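Local atomic coordinates of dimethyl-sulfide monooxygenase (Hyphomicrobium sulfonivorans, PDB entry 6AK1), a protein that catalyses the FMN- and NADH-dependent oxidation of dimethyl sulfide to methanethiol and formaldehyde, the first step in its degradation. Residues T248-R262 with L382-F394. Residues are numbered along the deposited sequence; the frame is centred on the assembly and turned at random.
Sequences TTSVEQARQITTDIR and LERWVDEGGVDGF
Two neighbouring outer helices of the TIM barrel meet here: V251 packs on W385, while R262 bonds to the turn that follows. The axes of 251-262 and 382-388 run 33° apart. V251 works as a wedge. V251 CG2 sits over the face of the six-membered ring of W385, a CH-pi contact 3.9 Å from the centroid. The same methyl also lies over the guanidinium of R384. V251 CG1, anti to the backbone N (chi1 173°), turns to E388 instead and touches E388 CG at 3.6 Å. R384 grips E388 side-on through NE and NH2. R384 NH2 also makes a weak, bent bond to E252 OE2, as part of a salt bridge.

In this luciferase-like barrel, helix 375-388 leads into strand 393-397, and the turn between them packs on helix 251-267. R255 NH1 donates to E388 O at 2.9 Å. A254 CB packs on G389 CA, and T258 OG1 lies 2.8 Å from G389 O; its one proton could go to A254 O instead. G390 has positive phi, and a side chain on it would run into T258 OG1. T258 CG2 meets V391 CG1 at 3.7 Å. Beyond it, the extended R262 reaches the turn with NH2, which bonds G390 O and D392 OD2, each at 2.8 Å. Both acceptors lie in the guanidinium plane, but NH2 approaches OD2 from above the carboxylate plane. D392 is also paired with K3, and R262 NH1 bonds R272 O. A leucine in place of R262 would probably leave G390 O without this donor and D392 without one of its positive partners.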
loop_
_atom_site.group_PDB
_atom_site.type_symbol
_atom_site.label_atom_id
_atom_site.label_comp_id
_atom_site.label_asym_id
_atom_site.label_seq_id
_atom_site.Cartn_x
_atom_site.Cartn_y
_atom_site.Cartn_z
ATOM N N THR A 248 -1.349 3.262 -13.666
ATOM C CA THR A 248 -1.399 3.180 -15.121
ATOM C C THR A 248 -2.690 3.797 -15.643
ATOM O O THR A 248 -3.759 3.626 -15.046
ATOM C CB THR A 248 -1.263 1.728 -15.615
ATOM O OG1 THR A 248 -1.495 1.684 -17.032
ATOM C CG2 THR A 248 -2.237 0.803 -14.896
ATOM N N THR A 249 -2.585 4.516 -16.768
ATOM C CA THR A 249 -3.679 5.337 -17.262
ATOM C C THR A 249 -4.378 4.751 -18.474
ATOM O O THR A 249 -5.381 5.312 -18.916
ATOM C CB THR A 249 -3.187 6.761 -17.582
ATOM O OG1 THR A 249 -2.085 6.719 -18.500
ATOM C CG2 THR A 249 -2.741 7.463 -16.310
ATOM N N SER A 250 -3.884 3.646 -19.026
ATOM C CA SER A 250 -4.600 3.007 -20.121
ATOM C C SER A 250 -4.259 1.525 -20.130
ATOM O O SER A 250 -3.212 1.107 -19.626
ATOM C CB SER A 250 -4.265 3.648 -21.476
ATOM O OG SER A 250 -2.955 3.297 -21.895
ATOM N N VAL A 251 -5.165 0.735 -20.718
ATOM C CA VAL A 251 -4.929 -0.700 -20.861
ATOM C C VAL A 251 -3.666 -0.946 -21.669
ATOM O O VAL A 251 -2.866 -1.842 -21.354
ATOM C CB VAL A 251 -6.154 -1.385 -21.503
ATOM C CG1 VAL A 251 -5.853 -2.855 -21.803
ATOM C CG2 VAL A 251 -7.372 -1.261 -20.594
ATOM N N GLU A 252 -3.464 -0.144 -22.723
ATOM C CA GLU A 252 -2.290 -0.293 -23.579
ATOM C C GLU A 252 -1.007 -0.099 -22.783
ATOM O O GLU A 252 -0.109 -0.948 -22.813
ATOM C CB GLU A 252 -2.362 0.697 -24.747
ATOM C CG GLU A 252 -3.352 0.306 -25.848
ATOM C CD GLU A 252 -4.812 0.526 -25.462
ATOM O OE1 GLU A 252 -5.087 1.382 -24.582
ATOM O OE2 GLU A 252 -5.688 -0.166 -26.040
ATOM N N GLN A 253 -0.908 1.015 -22.053
ATOM C CA GLN A 253 0.259 1.242 -21.205
ATOM C C GLN A 253 0.416 0.151 -20.145
ATOM O O GLN A 253 1.545 -0.190 -19.770
ATOM C CB GLN A 253 0.155 2.612 -20.540
ATOM C CG GLN A 253 1.320 2.944 -19.635
ATOM C CD GLN A 253 1.029 4.133 -18.738
ATOM O OE1 GLN A 253 0.125 4.093 -17.907
ATOM N NE2 GLN A 253 1.785 5.203 -18.918
ATOM N N ALA A 254 -0.694 -0.413 -19.660
ATOM C CA ALA A 254 -0.590 -1.442 -18.629
ATOM C C ALA A 254 0.047 -2.712 -19.167
ATOM O O ALA A 254 0.777 -3.390 -18.433
ATOM C CB ALA A 254 -1.967 -1.754 -18.035
ATOM N N ARG A 255 -0.226 -3.058 -20.431
ATOM C CA ARG A 255 0.386 -4.247 -21.023
ATOM C C ARG A 255 1.907 -4.208 -20.886
ATOM O O ARG A 255 2.536 -5.212 -20.522
ATOM C CB ARG A 255 -0.042 -4.373 -22.493
ATOM C CG ARG A 255 -1.545 -4.707 -22.649
ATOM C CD ARG A 255 -2.098 -4.754 -24.111
ATOM N NE ARG A 255 -1.464 -5.762 -24.972
ATOM C CZ ARG A 255 -1.740 -7.074 -24.979
ATOM N NH1 ARG A 255 -2.655 -7.616 -24.165
ATOM N NH2 ARG A 255 -1.075 -7.869 -25.815
ATOM N N GLN A 256 2.509 -3.036 -21.126
ATOM C CA GLN A 256 3.963 -2.907 -21.064
ATOM C C GLN A 256 4.460 -2.840 -19.626
ATOM O O GLN A 256 5.460 -3.482 -19.285
ATOM C CB GLN A 256 4.425 -1.668 -21.844
ATOM C CG GLN A 256 5.923 -1.680 -22.155
ATOM C CD GLN A 256 6.308 -2.900 -22.978
ATOM O OE1 GLN A 256 5.891 -3.037 -24.146
ATOM N NE2 GLN A 256 7.075 -3.814 -22.369
ATOM N N ILE A 257 3.767 -2.084 -18.767
ATOM C CA ILE A 257 4.182 -1.977 -17.370
ATOM C C ILE A 257 4.244 -3.357 -16.721
ATOM O O ILE A 257 5.239 -3.713 -16.084
ATOM C CB ILE A 257 3.252 -1.020 -16.598
ATOM C CG1 ILE A 257 3.502 0.429 -17.020
ATOM C CG2 ILE A 257 3.467 -1.147 -15.100
ATOM C CD1 ILE A 257 2.611 1.454 -16.305
ATOM N N THR A 258 3.194 -4.165 -16.894
ATOM C CA THR A 258 3.137 -5.446 -16.186
ATOM C C THR A 258 4.032 -6.499 -16.817
ATOM O O THR A 258 4.558 -7.360 -16.105
ATOM C CB THR A 258 1.700 -5.973 -16.117
ATOM O OG1 THR A 258 1.196 -6.247 -17.442
ATOM C CG2 THR A 258 0.807 -4.952 -15.418
ATOM N N THR A 259 4.194 -6.465 -18.143
ATOM C CA THR A 259 5.189 -7.314 -18.791
ATOM C C THR A 259 6.596 -6.970 -18.308
ATOM O O THR A 259 7.392 -7.868 -18.009
ATOM C CB THR A 259 5.088 -7.170 -20.316
ATOM O OG1 THR A 259 3.797 -7.611 -20.759
ATOM C CG2 THR A 259 6.171 -7.980 -21.018
ATOM N N ASP A 260 6.913 -5.669 -18.208
ATOM C CA ASP A 260 8.226 -5.253 -17.704
ATOM C C ASP A 260 8.452 -5.693 -16.259
ATOM O O ASP A 260 9.537 -6.185 -15.918
ATOM C CB ASP A 260 8.393 -3.736 -17.823
ATOM C CG ASP A 260 8.664 -3.287 -19.260
ATOM O OD1 ASP A 260 8.946 -4.164 -20.114
ATOM O OD2 ASP A 260 8.615 -2.061 -19.536
ATOM N N ILE A 261 7.449 -5.512 -15.391
ATOM C CA ILE A 261 7.609 -5.888 -13.984
ATOM C C ILE A 261 7.894 -7.378 -13.864
ATOM O O ILE A 261 8.780 -7.794 -13.107
ATOM C CB ILE A 261 6.367 -5.474 -13.164
ATOM C CG1 ILE A 261 6.405 -3.977 -12.853
ATOM C CG2 ILE A 261 6.232 -6.314 -11.892
ATOM C CD1 ILE A 261 5.051 -3.399 -12.471
ATOM N N ARG A 262 7.167 -8.204 -14.628
ATOM C CA ARG A 262 7.377 -9.648 -14.537
ATOM C C ARG A 262 8.692 -10.078 -15.195
ATOM O O ARG A 262 9.272 -11.095 -14.794
ATOM C CB ARG A 262 6.180 -10.395 -15.137
ATOM C CG ARG A 262 4.841 -10.063 -14.451
ATOM C CD ARG A 262 3.700 -11.024 -14.827
ATOM N NE ARG A 262 2.391 -10.436 -14.553
ATOM C CZ ARG A 262 1.793 -10.433 -13.363
ATOM N NH1 ARG A 262 2.384 -10.988 -12.307
ATOM N NH2 ARG A 262 0.607 -9.854 -13.224
ATOM N N LEU A 382 -13.082 -3.997 -16.045
ATOM C CA LEU A 382 -12.246 -4.632 -15.026
ATOM C C LEU A 382 -11.579 -5.892 -15.570
ATOM O O LEU A 382 -10.398 -6.150 -15.295
ATOM C CB LEU A 382 -13.074 -4.972 -13.779
ATOM C CG LEU A 382 -13.688 -3.839 -12.954
ATOM C CD1 LEU A 382 -14.409 -4.410 -11.722
ATOM C CD2 LEU A 382 -12.621 -2.848 -12.527
ATOM N N GLU A 383 -12.326 -6.694 -16.337
ATOM C CA GLU A 383 -11.744 -7.873 -16.974
ATOM C C GLU A 383 -10.740 -7.498 -18.053
ATOM O O GLU A 383 -9.796 -8.254 -18.304
ATOM C CB GLU A 383 -12.839 -8.754 -17.572
ATOM C CG GLU A 383 -13.696 -9.422 -16.514
ATOM C CD GLU A 383 -14.475 -10.597 -17.076
ATOM O OE1 GLU A 383 -13.970 -11.737 -16.994
ATOM O OE2 GLU A 383 -15.586 -10.378 -17.614
ATOM N N ARG A 384 -10.921 -6.351 -18.673
ATOM C CA ARG A 384 -10.004 -5.890 -19.678
ATOM C C ARG A 384 -8.663 -5.497 -19.046
ATOM O O ARG A 384 -7.652 -5.865 -19.555
ATOM C CB ARG A 384 -10.583 -4.741 -20.488
ATOM C CG ARG A 384 -10.451 -4.848 -21.971
ATOM C CD ARG A 384 -10.719 -3.526 -22.645
ATOM N NE ARG A 384 -9.649 -3.146 -23.533
ATOM C CZ ARG A 384 -9.306 -1.909 -23.826
ATOM N NH1 ARG A 384 -9.943 -0.895 -23.298
ATOM N NH2 ARG A 384 -8.320 -1.694 -24.641
ATOM N N TRP A 385 -8.680 -4.755 -17.941
ATOM C CA TRP A 385 -7.448 -4.398 -17.239
ATOM C C TRP A 385 -6.715 -5.638 -16.743
ATOM O O TRP A 385 -5.484 -5.683 -16.754
ATOM C CB TRP A 385 -7.738 -3.483 -16.053
ATOM C CG TRP A 385 -8.166 -2.072 -16.349
ATOM C CD1 TRP A 385 -9.428 -1.571 -16.239
ATOM C CD2 TRP A 385 -7.327 -0.970 -16.724
ATOM N NE1 TRP A 385 -9.434 -0.234 -16.537
ATOM C CE2 TRP A 385 -8.160 0.159 -16.856
ATOM C CE3 TRP A 385 -5.958 -0.834 -16.989
ATOM C CZ2 TRP A 385 -7.671 1.411 -17.227
ATOM C CZ3 TRP A 385 -5.472 0.409 -17.347
ATOM C CH2 TRP A 385 -6.327 1.520 -17.459
ATOM N N VAL A 386 -7.450 -6.647 -16.285
ATOM C CA VAL A 386 -6.800 -7.821 -15.719
ATOM C C VAL A 386 -6.250 -8.712 -16.822
ATOM O O VAL A 386 -5.062 -9.047 -16.830
ATOM C CB VAL A 386 -7.768 -8.587 -14.797
ATOM C CG1 VAL A 386 -7.179 -9.938 -14.429
ATOM C CG2 VAL A 386 -8.045 -7.781 -13.527
ATOM N N ASP A 387 -7.095 -9.080 -17.783
ATOM C CA ASP A 387 -6.695 -10.045 -18.801
ATOM C C ASP A 387 -5.862 -9.386 -19.896
ATOM O O ASP A 387 -4.784 -9.874 -20.243
ATOM C CB ASP A 387 -7.939 -10.726 -19.376
ATOM C CG ASP A 387 -8.736 -11.470 -18.305
ATOM O OD1 ASP A 387 -8.096 -12.055 -17.403
ATOM O OD2 ASP A 387 -9.987 -11.460 -18.350
ATOM N N GLU A 388 -6.330 -8.265 -20.430
ATOM C CA GLU A 388 -5.574 -7.579 -21.471
ATOM C C GLU A 388 -4.406 -6.787 -20.886
ATOM O O GLU A 388 -3.292 -6.837 -21.414
ATOM C CB GLU A 388 -6.511 -6.669 -22.270
ATOM C CG GLU A 388 -5.915 -6.068 -23.518
ATOM C CD GLU A 388 -6.952 -5.318 -24.351
ATOM O OE1 GLU A 388 -6.571 -4.309 -24.978
ATOM O OE2 GLU A 388 -8.141 -5.738 -24.372
ATOM N N GLY A 389 -4.635 -6.053 -19.793
ATOM C CA GLY A 389 -3.578 -5.242 -19.205
ATOM C C GLY A 389 -2.568 -6.032 -18.393
ATOM O O GLY A 389 -1.443 -5.559 -18.192
ATOM N N GLY A 390 -2.949 -7.214 -17.911
ATOM C CA GLY A 390 -2.039 -8.075 -17.188
ATOM C C GLY A 390 -1.911 -7.826 -15.697
ATOM O O GLY A 390 -1.068 -8.468 -15.062
ATOM N N VAL A 391 -2.723 -6.937 -15.108
ATOM C CA VAL A 391 -2.679 -6.743 -13.656
ATOM C C VAL A 391 -3.415 -7.881 -12.957
ATOM O O VAL A 391 -4.232 -8.592 -13.549
ATOM C CB VAL A 391 -3.262 -5.380 -13.236
ATOM C CG1 VAL A 391 -2.518 -4.242 -13.890
ATOM C CG2 VAL A 391 -4.779 -5.313 -13.514
ATOM N N ASP A 392 -3.156 -8.018 -11.655
ATOM C CA ASP A 392 -3.812 -9.049 -10.852
ATOM C C ASP A 392 -5.053 -8.557 -10.117
ATOM O O ASP A 392 -5.854 -9.382 -9.673
ATOM C CB ASP A 392 -2.823 -9.637 -9.843
ATOM C CG ASP A 392 -1.683 -10.396 -10.522
ATOM O OD1 ASP A 392 -1.900 -11.568 -10.903
ATOM O OD2 ASP A 392 -0.579 -9.831 -10.686
ATOM N N GLY A 393 -5.249 -7.249 -9.999
ATOM C CA GLY A 393 -6.423 -6.743 -9.319
ATOM C C GLY A 393 -6.305 -5.248 -9.088
ATOM O O GLY A 393 -5.533 -4.559 -9.766
ATOM N N PHE A 394 -7.046 -4.764 -8.088
ATOM C CA PHE A 394 -7.284 -3.336 -7.997
ATOM C C PHE A 394 -7.141 -2.828 -6.572
ATOM O O PHE A 394 -7.538 -3.498 -5.612
ATOM C CB PHE A 394 -8.681 -2.995 -8.546
ATOM C CG PHE A 394 -8.917 -3.528 -9.934
ATOM C CD1 PHE A 394 -8.508 -2.804 -11.045
ATOM C CD2 PHE A 394 -9.501 -4.773 -10.122
ATOM C CE1 PHE A 394 -8.709 -3.301 -12.329
ATOM C CE2 PHE A 394 -9.695 -5.274 -11.393
ATOM C CZ PHE A 394 -9.300 -4.537 -12.498
#